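Local coordinates for GAF domain/HD domain protein (Geobacter sulfurreducens, PDB 3EEA) that is of unknown function but contains a GAF domain, the part described here, in a longer protein that also has an HD domain and possibly phosphatase activity, at residues K27-R32 and V124-T129; R80-L85 and P113-T118; T31-V36 and T52-S57. One frame throughout, in Å; residues are numbered along the deposited sequence.

Interaction 1 (K27-R32 and V124-T129); sequences KLVKTR and VFMART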
ATOM      1  N   LYS A  27       4.900  -3.283  -8.715  1.00 18.91           N
ATOM      2  CA  LYS A  27       4.077  -4.486  -8.787  1.00 19.55           C
ATOM      3  C   LYS A  27       2.623  -4.201  -9.144  1.00 19.01           C
ATOM      4  O   LYS A  27       1.927  -5.069  -9.731  1.00 18.13           O
ATOM      5  CB  LYS A  27       4.145  -5.218  -7.478  1.00 18.91           C
ATOM      6  CG  LYS A  27       5.488  -5.878  -7.236  1.00 22.83           C
ATOM      7  CD  LYS A  27       5.361  -6.721  -6.015  1.00 28.36           C
ATOM      8  CE  LYS A  27       6.689  -7.211  -5.562  1.00 32.09           C
ATOM      9  NZ  LYS A  27       6.400  -8.083  -4.404  1.00 36.53           N
ATOM     10  N   LEU A  28       2.137  -3.012  -8.806  1.00 17.39           N
ATOM     11  CA  LEU A  28       0.730  -2.691  -9.059  1.00 18.23           C
ATOM     12  C   LEU A  28       0.482  -1.970 -10.381  1.00 18.35           C
ATOM     13  O   LEU A  28      -0.622  -2.015 -10.900  1.00 20.26           O
ATOM     14  CB  LEU A  28       0.195  -1.793  -7.920  1.00 16.22           C
ATOM     15  CG  LEU A  28       0.023  -2.549  -6.607  1.00 18.09           C
ATOM     16  CD1 LEU A  28      -0.364  -1.611  -5.494  1.00 16.88           C
ATOM     17  CD2 LEU A  28      -0.979  -3.739  -6.816  1.00 20.68           C
ATOM     18  N   VAL A  29       1.488  -1.255 -10.882  1.00 16.90           N
ATOM     19  CA  VAL A  29       1.324  -0.410 -12.063  1.00 17.65           C
ATOM     20  C   VAL A  29       2.526  -0.647 -12.936  1.00 18.43           C
ATOM     21  O   VAL A  29       3.648  -0.562 -12.472  1.00 16.88           O
ATOM     22  CB  VAL A  29       1.220   1.099 -11.677  1.00 19.73           C
ATOM     23  CG1 VAL A  29       1.091   1.995 -12.949  1.00 17.04           C
ATOM     24  CG2 VAL A  29       0.030   1.384 -10.715  1.00 20.29           C
ATOM     25  N   LYS A  30       2.306  -0.990 -14.204  1.00 19.69           N
ATOM     26  CA  LYS A  30       3.425  -1.208 -15.154  1.00 20.52           C
ATOM     27  C   LYS A  30       4.173   0.115 -15.372  1.00 20.52           C
ATOM     28  O   LYS A  30       3.585   1.143 -15.745  1.00 19.25           O
ATOM     29  CB  LYS A  30       2.910  -1.775 -16.492  1.00 21.68           C
ATOM     30  CG  LYS A  30       2.359  -3.179 -16.324  1.00 24.98           C
ATOM     31  CD  LYS A  30       1.800  -3.804 -17.627  1.00 31.57           C
ATOM     32  CE  LYS A  30       1.276  -5.249 -17.389  1.00 33.52           C
ATOM     33  NZ  LYS A  30       0.706  -5.862 -18.646  1.00 36.12           N
ATOM     34  N   THR A  31       5.476   0.093 -15.108  1.00 20.17           N
ATOM     35  CA  THR A  31       6.297   1.292 -15.214  1.00 20.88           C
ATOM     36  C   THR A  31       7.708   0.914 -15.671  1.00 21.10           C
ATOM     37  O   THR A  31       8.179  -0.212 -15.404  1.00 22.33           O
ATOM     38  CB  THR A  31       6.423   1.989 -13.801  1.00 22.41           C
ATOM     39  OG1 THR A  31       7.252   1.190 -12.936  1.00 28.40           O
ATOM     40  CG2 THR A  31       5.103   2.133 -13.146  1.00 25.21           C
ATOM     41  N   ARG A  32       8.386   1.818 -16.362  1.00 20.02           N
ATOM     42  CA  ARG A  32       9.796   1.616 -16.668  1.00 19.58           C
ATOM     43  C   ARG A  32      10.683   1.903 -15.442  1.00 19.19           C
ATOM     44  O   ARG A  32      11.613   1.139 -15.089  1.00 18.75           O
ATOM     45  CB  ARG A  32      10.141   2.500 -17.829  1.00 20.04           C
ATOM     46  CG  ARG A  32      11.556   2.412 -18.341  1.00 22.39           C
ATOM     47  CD  ARG A  32      11.754   3.457 -19.376  1.00 24.78           C
ATOM     48  NE  ARG A  32      13.142   3.512 -19.805  1.00 27.57           N
ATOM     49  CZ  ARG A  32      13.661   2.712 -20.742  1.00 31.93           C
ATOM     50  NH1 ARG A  32      12.912   1.765 -21.316  1.00 31.17           N
ATOM     51  NH2 ARG A  32      14.940   2.837 -21.075  1.00 30.89           N
ATOM     52  N   VAL A 124       7.256  11.794  -6.173  1.00 13.74           N
ATOM     53  CA  VAL A 124       7.483  10.489  -6.816  1.00 13.53           C
ATOM     54  C   VAL A 124       7.240  10.685  -8.298  1.00 14.44           C
ATOM     55  O   VAL A 124       6.135  11.112  -8.705  1.00 15.33           O
ATOM     56  CB  VAL A 124       6.526   9.413  -6.261  1.00 13.19           C
ATOM     57  CG1 VAL A 124       6.715   8.052  -6.962  1.00 13.02           C
ATOM     58  CG2 VAL A 124       6.718   9.266  -4.752  1.00 16.18           C
ATOM     59  N   PHE A 125       8.244  10.386  -9.111  1.00 14.46           N
ATOM     60  CA  PHE A 125       8.085  10.411 -10.557  1.00 14.77           C
ATOM     61  C   PHE A 125       8.089   8.975 -11.111  1.00 14.70           C
ATOM     62  O   PHE A 125       8.904   8.129 -10.696  1.00 14.30           O
ATOM     63  CB  PHE A 125       9.195  11.184 -11.164  1.00 15.87           C
ATOM     64  CG  PHE A 125       9.323  12.600 -10.623  1.00 17.73           C
ATOM     65  CD1 PHE A 125       8.546  13.613 -11.141  1.00 18.69           C
ATOM     66  CD2 PHE A 125      10.171  12.884  -9.551  1.00 16.91           C
ATOM     67  CE1 PHE A 125       8.664  14.919 -10.641  1.00 17.83           C
ATOM     68  CE2 PHE A 125      10.302  14.184  -9.042  1.00 16.87           C
ATOM     69  CZ  PHE A 125       9.523  15.192  -9.574  1.00 17.40           C
ATOM     70  N   MET A 126       7.163   8.701 -11.999  1.00 16.20           N
ATOM     71  CA  MET A 126       6.984   7.367 -12.594  1.00 15.58           C
ATOM     72  C   MET A 126       6.974   7.562 -14.084  1.00 16.84           C
ATOM     73  O   MET A 126       6.430   8.542 -14.559  1.00 16.85           O
ATOM     74  CB  MET A 126       5.689   6.749 -12.125  1.00 17.13           C
ATOM     75  CG  MET A 126       5.752   6.448 -10.577  1.00 20.47           C
ATOM     76  SD  MET A 126       4.258   5.714  -9.952  1.00 21.45           S
ATOM     77  CE  MET A 126       4.233   4.153 -10.722  1.00 21.42           C
ATOM     78  N   ALA A 127       7.634   6.650 -14.804  1.00 17.98           N
ATOM     79  CA  ALA A 127       7.813   6.797 -16.238  1.00 18.98           C
ATOM     80  C   ALA A 127       7.523   5.483 -16.931  1.00 19.41           C
ATOM     81  O   ALA A 127       7.829   4.418 -16.402  1.00 19.19           O
ATOM     82  CB  ALA A 127       9.276   7.237 -16.561  1.00 19.27           C
ATOM     83  N   ARG A 128       6.955   5.594 -18.110  1.00 20.36           N
ATOM     84  CA  ARG A 128       7.020   4.517 -19.089  1.00 22.94           C
ATOM     85  C   ARG A 128       7.151   5.064 -20.516  1.00 22.77           C
ATOM     86  O   ARG A 128       6.969   6.279 -20.766  1.00 22.80           O
ATOM     87  CB  ARG A 128       5.898   3.492 -18.911  1.00 24.83           C
ATOM     88  CG  ARG A 128       4.615   3.971 -18.786  1.00 24.93           C
ATOM     89  CD  ARG A 128       3.728   2.847 -18.218  1.00 29.64           C
ATOM     90  NE  ARG A 128       2.378   3.147 -18.531  1.00 26.51           N
ATOM     91  CZ  ARG A 128       1.272   2.756 -17.896  1.00 23.76           C
ATOM     92  NH1 ARG A 128       0.150   3.208 -18.389  1.00 20.28           N
ATOM     93  NH2 ARG A 128       1.248   1.996 -16.820  1.00 24.45           N
ATOM     94  N   THR A 129       7.547   4.185 -21.447  1.00 23.09           N
ATOM     95  CA  THR A 129       7.842   4.653 -22.795  1.00 23.87           C
ATOM     96  C   THR A 129       6.556   5.066 -23.420  1.00 24.56           C
ATOM     97  O   THR A 129       5.508   4.500 -23.102  1.00 24.81           O
ATOM     98  CB  THR A 129       8.568   3.594 -23.635  1.00 24.19           C
ATOM     99  OG1 THR A 129       7.846   2.361 -23.566  1.00 24.44           O
ATOM    100  CG2 THR A 129       9.985   3.391 -23.071  1.00 22.71           C
TER

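Interaction 2 (R80-L85 and P113-T118); sequences RKRQHL and PMVVRT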
ATOM      1  N   ARG A  80       3.363  24.444  -6.066  1.00 24.59           N
ATOM      2  CA  ARG A  80       2.429  25.514  -5.755  1.00 24.92           C
ATOM      3  C   ARG A  80       0.993  24.986  -5.584  1.00 24.41           C
ATOM      4  O   ARG A  80       0.278  25.385  -4.648  1.00 24.27           O
ATOM      5  CB  ARG A  80       2.433  26.564  -6.872  1.00 25.09           C
ATOM      6  CG  ARG A  80       3.639  27.430  -6.927  1.00 26.74           C
ATOM      7  CD  ARG A  80       3.450  28.616  -6.034  1.00 28.58           C
ATOM      8  NE  ARG A  80       4.556  29.557  -6.088  1.00 30.35           N
ATOM      9  CZ  ARG A  80       5.593  29.590  -5.268  1.00 31.92           C
ATOM     10  NH1 ARG A  80       5.752  28.672  -4.321  1.00 36.58           N
ATOM     11  NH2 ARG A  80       6.507  30.542  -5.428  1.00 33.62           N
ATOM     12  N   LYS A  81       0.587  24.083  -6.472  1.00 23.97           N
ATOM     13  CA  LYS A  81      -0.774  23.554  -6.474  1.00 24.37           C
ATOM     14  C   LYS A  81      -0.909  22.358  -5.549  1.00 24.17           C
ATOM     15  O   LYS A  81      -2.013  21.970  -5.228  1.00 24.77           O
ATOM     16  CB  LYS A  81      -1.171  23.073  -7.872  1.00 25.71           C
ATOM     17  CG  LYS A  81      -1.357  24.148  -8.907  1.00 30.82           C
ATOM     18  CD  LYS A  81      -1.281  23.517 -10.325  1.00 34.60           C
ATOM     19  CE  LYS A  81      -1.705  24.483 -11.454  1.00 38.33           C
ATOM     20  NZ  LYS A  81      -1.141  25.842 -11.299  1.00 41.74           N
ATOM     21  N   ARG A  82       0.207  21.731  -5.148  1.00 23.16           N
ATOM     22  CA  ARG A  82       0.166  20.503  -4.342  1.00 23.72           C
ATOM     23  C   ARG A  82      -0.634  19.440  -5.056  1.00 21.39           C
ATOM     24  O   ARG A  82      -1.410  18.757  -4.393  1.00 22.30           O
ATOM     25  CB  ARG A  82      -0.580  20.678  -3.011  1.00 24.77           C
ATOM     26  CG  ARG A  82       0.191  21.140  -1.924  1.00 30.64           C
ATOM     27  CD  ARG A  82       0.407  22.563  -2.056  1.00 33.12           C
ATOM     28  NE  ARG A  82       0.569  23.095  -0.723  1.00 40.48           N
ATOM     29  CZ  ARG A  82       0.721  24.379  -0.454  1.00 41.77           C
ATOM     30  NH1 ARG A  82       0.753  25.273  -1.427  1.00 45.16           N
ATOM     31  NH2 ARG A  82       0.839  24.761   0.796  1.00 43.08           N
ATOM     32  N   GLN A  83      -0.487  19.325  -6.375  1.00 20.27           N
ATOM     33  CA  GLN A  83      -1.191  18.325  -7.133  1.00 21.03           C
ATOM     34  C   GLN A  83      -0.314  17.622  -8.156  1.00 18.92           C
ATOM     35  O   GLN A  83       0.733  18.128  -8.540  1.00 19.08           O
ATOM     36  CB  GLN A  83      -2.376  18.941  -7.871  1.00 23.04           C
ATOM     37  CG  GLN A  83      -3.359  19.609  -6.895  1.00 26.54           C
ATOM     38  CD  GLN A  83      -4.466  20.335  -7.583  1.00 32.26           C
ATOM     39  OE1 GLN A  83      -4.631  20.213  -8.802  1.00 38.32           O
ATOM     40  NE2 GLN A  83      -5.259  21.080  -6.808  1.00 31.24           N
ATOM     41  N   HIS A  84      -0.752  16.432  -8.547  1.00 18.19           N
ATOM     42  CA  HIS A  84      -0.046  15.645  -9.538  1.00 17.22           C
ATOM     43  C   HIS A  84      -0.172  16.244 -10.920  1.00 18.72           C
ATOM     44  O   HIS A  84      -1.175  16.937 -11.216  1.00 16.17           O
ATOM     45  CB  HIS A  84      -0.522  14.204  -9.565  1.00 17.92           C
ATOM     46  CG  HIS A  84      -1.797  13.958 -10.317  1.00 18.01           C
ATOM     47  ND1 HIS A  84      -3.047  14.229  -9.799  1.00 20.62           N
ATOM     48  CD2 HIS A  84      -2.006  13.450 -11.561  1.00 21.37           C
ATOM     49  CE1 HIS A  84      -3.967  13.872 -10.684  1.00 21.45           C
ATOM     50  NE2 HIS A  84      -3.359  13.412 -11.762  1.00 22.04           N
ATOM     51  N   LEU A  85       0.843  15.988 -11.749  1.00 18.12           N
ATOM     52  CA  LEU A  85       0.833  16.426 -13.159  1.00 20.82           C
ATOM     53  C   LEU A  85       1.367  15.271 -14.002  1.00 20.92           C
ATOM     54  O   LEU A  85       2.178  14.497 -13.519  1.00 20.47           O
ATOM     55  CB  LEU A  85       1.717  17.672 -13.330  1.00 20.41           C
ATOM     56  CG  LEU A  85       1.181  18.889 -12.587  1.00 22.69           C
ATOM     57  CD1 LEU A  85       2.186  20.075 -12.545  1.00 28.80           C
ATOM     58  CD2 LEU A  85      -0.197  19.315 -13.191  1.00 26.50           C
ATOM     59  N   PRO A 113       3.148  14.580  -6.046  1.00 17.06           N
ATOM     60  CA  PRO A 113       3.775  15.169  -4.861  1.00 16.96           C
ATOM     61  C   PRO A 113       3.467  14.320  -3.663  1.00 16.38           C
ATOM     62  O   PRO A 113       2.380  13.729  -3.607  1.00 15.99           O
ATOM     63  CB  PRO A 113       3.099  16.531  -4.698  1.00 16.09           C
ATOM     64  CG  PRO A 113       1.859  16.462  -5.460  1.00 19.65           C
ATOM     65  CD  PRO A 113       2.058  15.417  -6.586  1.00 16.92           C
ATOM     66  N   MET A 114       4.423  14.225  -2.743  1.00 16.58           N
ATOM     67  CA  MET A 114       4.178  13.595  -1.415  1.00 17.01           C
ATOM     68  C   MET A 114       3.628  14.710  -0.527  1.00 17.38           C
ATOM     69  O   MET A 114       4.340  15.646  -0.163  1.00 17.10           O
ATOM     70  CB  MET A 114       5.469  13.007  -0.845  1.00 16.65           C
ATOM     71  CG  MET A 114       6.147  11.953  -1.709  1.00 19.04           C
ATOM     72  SD  MET A 114       7.763  11.331  -1.003  1.00 16.78           S
ATOM     73  CE  MET A 114       7.243  11.149   0.670  1.00 23.35           C
ATOM     74  N   VAL A 115       2.336  14.644  -0.232  1.00 17.28           N
ATOM     75  CA  VAL A 115       1.655  15.687   0.493  1.00 18.62           C
ATOM     76  C   VAL A 115       1.114  15.123   1.820  1.00 19.90           C
ATOM     77  O   VAL A 115       0.493  14.020   1.874  1.00 18.46           O
ATOM     78  CB  VAL A 115       0.454  16.187  -0.322  1.00 19.05           C
ATOM     79  CG1 VAL A 115      -0.329  17.227   0.461  1.00 19.49           C
ATOM     80  CG2 VAL A 115       0.898  16.729  -1.665  1.00 20.25           C
ATOM     81  N   VAL A 116       1.397  15.856   2.873  1.00 19.69           N
ATOM     82  CA  VAL A 116       0.863  15.565   4.189  1.00 22.55           C
ATOM     83  C   VAL A 116       0.202  16.813   4.678  1.00 24.47           C
ATOM     84  O   VAL A 116       0.862  17.879   4.866  1.00 24.50           O
ATOM     85  CB  VAL A 116       1.968  15.121   5.158  1.00 24.04           C
ATOM     86  CG1 VAL A 116       1.413  14.848   6.578  1.00 24.84           C
ATOM     87  CG2 VAL A 116       2.555  13.876   4.612  1.00 21.93           C
ATOM     88  N   ARG A 117      -1.116  16.660   4.803  1.00 25.36           N
ATOM     89  CA  ARG A 117      -2.042  17.727   5.077  1.00 27.54           C
ATOM     90  C   ARG A 117      -1.845  18.742   3.969  1.00 26.50           C
ATOM     91  O   ARG A 117      -2.100  18.390   2.797  1.00 28.40           O
ATOM     92  CB  ARG A 117      -1.858  18.235   6.504  1.00 28.02           C
ATOM     93  CG  ARG A 117      -2.611  17.280   7.434  1.00 32.89           C
ATOM     94  CD  ARG A 117      -2.172  17.314   8.872  1.00 39.18           C
ATOM     95  NE  ARG A 117      -3.079  16.446   9.630  1.00 45.06           N
ATOM     96  CZ  ARG A 117      -2.805  15.882  10.805  1.00 49.36           C
ATOM     97  NH1 ARG A 117      -1.632  16.081  11.401  1.00 51.30           N
ATOM     98  NH2 ARG A 117      -3.718  15.111  11.386  1.00 49.92           N
ATOM     99  N   THR A 118      -1.331  19.922   4.275  1.00 24.34           N
ATOM    100  CA  THR A 118      -1.230  20.944   3.219  1.00 25.34           C
ATOM    101  C   THR A 118       0.165  21.099   2.619  1.00 25.33           C
ATOM    102  O   THR A 118       0.364  21.960   1.745  1.00 26.24           O
ATOM    103  CB  THR A 118      -1.618  22.325   3.793  1.00 24.45           C
ATOM    104  OG1 THR A 118      -0.619  22.735   4.729  1.00 27.75           O
ATOM    105  CG2 THR A 118      -2.983  22.261   4.484  1.00 25.54           C
TER

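Interaction 3 (T31-V36 and T52-S57); sequences TRWIAV and TGLPAS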
ATOM      1  N   THR A  31       5.476   0.093 -15.108  1.00 20.17           N
ATOM      2  CA  THR A  31       6.297   1.292 -15.214  1.00 20.88           C
ATOM      3  C   THR A  31       7.708   0.914 -15.671  1.00 21.10           C
ATOM      4  O   THR A  31       8.179  -0.212 -15.404  1.00 22.33           O
ATOM      5  CB  THR A  31       6.423   1.989 -13.801  1.00 22.41           C
ATOM      6  OG1 THR A  31       7.252   1.190 -12.936  1.00 28.40           O
ATOM      7  CG2 THR A  31       5.103   2.133 -13.146  1.00 25.21           C
ATOM      8  N   ARG A  32       8.386   1.818 -16.362  1.00 20.02           N
ATOM      9  CA  ARG A  32       9.796   1.616 -16.668  1.00 19.58           C
ATOM     10  C   ARG A  32      10.683   1.903 -15.442  1.00 19.19           C
ATOM     11  O   ARG A  32      11.613   1.139 -15.089  1.00 18.75           O
ATOM     12  CB  ARG A  32      10.141   2.500 -17.829  1.00 20.04           C
ATOM     13  CG  ARG A  32      11.556   2.412 -18.341  1.00 22.39           C
ATOM     14  CD  ARG A  32      11.754   3.457 -19.376  1.00 24.78           C
ATOM     15  NE  ARG A  32      13.142   3.512 -19.805  1.00 27.57           N
ATOM     16  CZ  ARG A  32      13.661   2.712 -20.742  1.00 31.93           C
ATOM     17  NH1 ARG A  32      12.912   1.765 -21.316  1.00 31.17           N
ATOM     18  NH2 ARG A  32      14.940   2.837 -21.075  1.00 30.89           N
ATOM     19  N   TRP A  33      10.429   3.028 -14.797  1.00 18.61           N
ATOM     20  CA  TRP A  33      11.155   3.352 -13.587  1.00 16.97           C
ATOM     21  C   TRP A  33      10.376   4.322 -12.699  1.00 16.33           C
ATOM     22  O   TRP A  33       9.338   4.871 -13.137  1.00 16.29           O
ATOM     23  CB  TRP A  33      12.505   3.942 -13.911  1.00 16.86           C
ATOM     24  CG  TRP A  33      12.578   5.050 -14.840  1.00 17.19           C
ATOM     25  CD1 TRP A  33      13.156   5.003 -16.101  1.00 21.17           C
ATOM     26  CD2 TRP A  33      12.301   6.462 -14.594  1.00 20.37           C
ATOM     27  NE1 TRP A  33      13.142   6.229 -16.666  1.00 18.28           N
ATOM     28  CE2 TRP A  33      12.634   7.154 -15.780  1.00 18.59           C
ATOM     29  CE3 TRP A  33      11.717   7.177 -13.531  1.00 19.47           C
ATOM     30  CZ2 TRP A  33      12.453   8.535 -15.928  1.00 21.14           C
ATOM     31  CZ3 TRP A  33      11.530   8.568 -13.671  1.00 21.50           C
ATOM     32  CH2 TRP A  33      11.878   9.228 -14.877  1.00 22.68           C
ATOM     33  N   ILE A  34      10.862   4.431 -11.468  1.00 15.39           N
ATOM     34  CA  ILE A  34      10.351   5.285 -10.396  1.00 16.17           C
ATOM     35  C   ILE A  34      11.522   6.007  -9.745  1.00 15.97           C
ATOM     36  O   ILE A  34      12.578   5.410  -9.506  1.00 17.52           O
ATOM     37  CB  ILE A  34       9.604   4.467  -9.293  1.00 16.88           C
ATOM     38  CG1 ILE A  34       8.571   3.567  -9.960  1.00 20.77           C
ATOM     39  CG2 ILE A  34       9.027   5.420  -8.219  1.00 15.80           C
ATOM     40  CD1 ILE A  34       7.645   2.736  -9.012  1.00 27.64           C
ATOM     41  N   ALA A  35      11.369   7.310  -9.544  1.00 15.53           N
ATOM     42  CA  ALA A  35      12.391   8.141  -8.953  1.00 15.05           C
ATOM     43  C   ALA A  35      11.766   8.965  -7.817  1.00 15.28           C
ATOM     44  O   ALA A  35      10.826   9.725  -8.071  1.00 16.71           O
ATOM     45  CB  ALA A  35      13.000   9.058 -10.013  1.00 15.09           C
ATOM     46  N   VAL A  36      12.278   8.817  -6.590  1.00 13.47           N
ATOM     47  CA  VAL A  36      11.714   9.449  -5.430  1.00 13.89           C
ATOM     48  C   VAL A  36      12.680  10.482  -4.916  1.00 14.05           C
ATOM     49  O   VAL A  36      13.875  10.202  -4.814  1.00 15.22           O
ATOM     50  CB  VAL A  36      11.398   8.413  -4.275  1.00 13.84           C
ATOM     51  CG1 VAL A  36      10.759   9.173  -3.063  1.00 15.18           C
ATOM     52  CG2 VAL A  36      10.553   7.273  -4.821  1.00 15.17           C
ATOM     53  N   THR A  52      14.294   3.227  -8.811  1.00 19.44           N
ATOM     54  CA  THR A  52      14.156   1.832  -9.117  1.00 20.55           C
ATOM     55  C   THR A  52      13.877   1.713 -10.593  1.00 20.01           C
ATOM     56  O   THR A  52      12.967   2.359 -11.140  1.00 18.78           O
ATOM     57  CB  THR A  52      12.972   1.206  -8.339  1.00 21.41           C
ATOM     58  OG1 THR A  52      12.956   1.740  -6.998  1.00 26.37           O
ATOM     59  CG2 THR A  52      13.076  -0.279  -8.340  1.00 24.78           C
ATOM     60  N   GLY A  53      14.644   0.853 -11.253  1.00 19.65           N
ATOM     61  CA  GLY A  53      14.514   0.630 -12.670  1.00 19.76           C
ATOM     62  C   GLY A  53      15.214   1.548 -13.642  1.00 21.19           C
ATOM     63  O   GLY A  53      14.987   1.436 -14.842  1.00 21.63           O
ATOM     64  N   LEU A  54      16.028   2.497 -13.178  1.00 22.23           N
ATOM     65  CA  LEU A  54      16.703   3.380 -14.125  1.00 22.83           C
ATOM     66  C   LEU A  54      17.770   2.546 -14.855  1.00 23.52           C
ATOM     67  O   LEU A  54      18.361   1.660 -14.244  1.00 22.71           O
ATOM     68  CB  LEU A  54      17.436   4.517 -13.400  1.00 23.04           C
ATOM     69  CG  LEU A  54      16.657   5.677 -12.824  1.00 22.13           C
ATOM     70  CD1 LEU A  54      17.580   6.614 -12.021  1.00 18.41           C
ATOM     71  CD2 LEU A  54      15.939   6.421 -13.941  1.00 22.76           C
ATOM     72  N   PRO A  55      18.018   2.846 -16.133  1.00 24.90           N
ATOM     73  CA  PRO A  55      19.180   2.259 -16.787  1.00 27.12           C
ATOM     74  C   PRO A  55      20.427   2.636 -16.017  1.00 27.59           C
ATOM     75  O   PRO A  55      20.539   3.779 -15.561  1.00 28.43           O
ATOM     76  CB  PRO A  55      19.187   2.910 -18.168  1.00 26.66           C
ATOM     77  CG  PRO A  55      17.865   3.409 -18.375  1.00 27.10           C
ATOM     78  CD  PRO A  55      17.295   3.750 -17.036  1.00 26.26           C
ATOM     79  N   ALA A  56      21.325   1.671 -15.851  1.00 28.27           N
ATOM     80  CA  ALA A  56      22.500   1.805 -14.998  1.00 28.47           C
ATOM     81  C   ALA A  56      23.327   3.061 -15.305  1.00 28.65           C
ATOM     82  O   ALA A  56      23.881   3.689 -14.377  1.00 29.32           O
ATOM     83  CB  ALA A  56      23.381   0.561 -15.115  1.00 28.56           C
ATOM     84  N   SER A  57      23.419   3.423 -16.585  1.00 28.23           N
ATOM     85  CA  SER A  57      24.168   4.614 -16.964  1.00 28.55           C
ATOM     86  C   SER A  57      23.569   5.893 -16.375  1.00 28.07           C
ATOM     87  O   SER A  57      24.291   6.861 -16.180  1.00 27.81           O
ATOM     88  CB  SER A  57      24.268   4.752 -18.483  1.00 28.59           C
ATOM     89  OG  SER A  57      22.994   4.940 -19.063  1.00 29.98           O
TER

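Interaction 1 (K27-R32 and V124-T129)
Arg128 reaches from strand 119-129 across to the loop that leaves helix 14-28 and ends on the carbonyl of Lys30. Its CG sits between the backbone N and the carbonyl carbon (chi1 49°), and the chain then runs extended to NE. Arg128 CB lies 3.9 Å from Arg32 N. Farther out, Arg128 CD passes 3.0 Å from Lys30 O. At the tip, Arg128 NH2 donates to Lys30 O at 2.7 Å, in an almost perfectly straight bond (179°) that uses a lone pair of the carbonyl and lies in the guanidinium plane. Beside it, Val29 CG1 packs 3.9 Å from Arg128 NH2. NH1 turns to Glu139 in a salt bridge and to the carbonyl of Pro133, while Phe135 makes a cation-pi contact. The loop thus joins the first helix of the GAF domain to its central antiparallel sheet, and Arg32 N donates to Ala127 O (2.7 Å) where strand 33-39 is about to begin. Cutting Arg128 back to an alanine is likely to strand the Lys30 carbonyl and the Glu139 carboxylate without this partner. Two residues back along the strand, Met126, bent at chi3 (67°), presses CE against Thr31 CG2 at 3.3 Å, tighter than usual van der Waals contact.

Interaction 2 (R80-L85 and P113-T118)
His84 and Pro113 bring the two backbones closest, their CA atoms 6.1 Å apart, as the chain leaves helix 73-81 with a positive phi at Arg82 and heads for the edge strand 85-87. The contact lies at the surface of the GAF-domain sheet, where it joins this connection to the end of strand 107-116 and the turn leading into strand 119-129. Pro113 sets CD and CG against the connecting backbone: Pro113 CD lies 3.6 Å from His84 N, and Pro113 CG 3.9 Å from Arg82 C. Val115, two residues along the same strand, places CG2 4.1 Å from Arg82 O, and Leu11 of the second subunit packs on its side chain. The polar part belongs to Arg82, whose chain bends at chi2 (77°) and carries the guanidinium over to the turn. A longer bond, 3.3 Å from Arg82 NH1 to Arg80 O, returns to the last turn of helix 73-81 from above that carbonyl's plane and probably restrains the rotation of the group. The grip on the turn is side-on, with both donors directed at one acceptor near the guanidinium plane: Arg82 NE lies 2.7 Å and Arg82 NH2 3.0 Å from Thr118 O.

Interaction 3 (T31-V36 and T52-S57)
Backbone hydrogen bonds pair Ile34 with Thr52 in both directions, Ile34 N to Thr52 O at 3.0 Å and Thr52 N to Ile34 O at 2.9 Å. They make an antiparallel hydrogen-bonded pair at the end of strand 46-52, an outermost strand of the GAF-domain sheet. The side chains of Ile34 and Thr52 lie on the same face, where helix 14-28 covers them. On its other flank strand 33-39 carries a classic beta bulge, with Arg32 and Trp33 both set opposite Ala127.

Beyond the pair the strand pairing ends and the chain bends at Gly53 (phi 84°), its backbone still packed on Trp33: Trp33 CB lies 3.6 Å from Gly53 C. The position where a CB would fall is already taken by Arg32 O, and the backbone angles by themselves call for glycine.

The apolar contact centres on Trp33. With CG placed between the backbone N and the carbonyl carbon (chi1 51°), the indole presents one face to Leu54. CD2 of Leu54 stands 3.6 Å from the centroid of the five-membered ring of Trp33 and only 6° off the ring normal, a CH-pi contact. Pro55 follows more loosely, Pro55 CD 4.4 Å from Trp33 CD1 and Pro55 CG 4.0 Å from Arg32 NH2.

Arg32 NH2 also makes a weak hydrogen bond to a bound polyether, probably from the crystallisation liquor, in a pocket that Trp33, Leu54 and Pro55 line. Such walls would be consistent with a mostly apolar ligand carrying an acceptor oxygen; the natural ligand, if any, is not known.

In the fold
Interactions 1 and 3 share Thr31 and Arg32, and their centres lie about 9 Å apart. Strand 33-39 stands between strands 119-129 and 46-52 in the sheet, so the two contacts continue one another: Ala127 N is 3.0 Å from Trp33 O and Phe125 O 2.8 Å from Ala35 N, both probable hydrogen bonds. Both also contribute to the polyether pocket, Phe125 from interaction 1, Trp33, Leu54 and Pro55 from interaction 3, and Arg32 from both. Interaction 2 lies about 19 Å from interaction 1 and 22 Å from interaction 3, centre to centre, yet Met114 joins it to both, with Met114 CG 4.1 Å from Val124 CG2 and Met114 SD 4.2 Å from Val36 CG1.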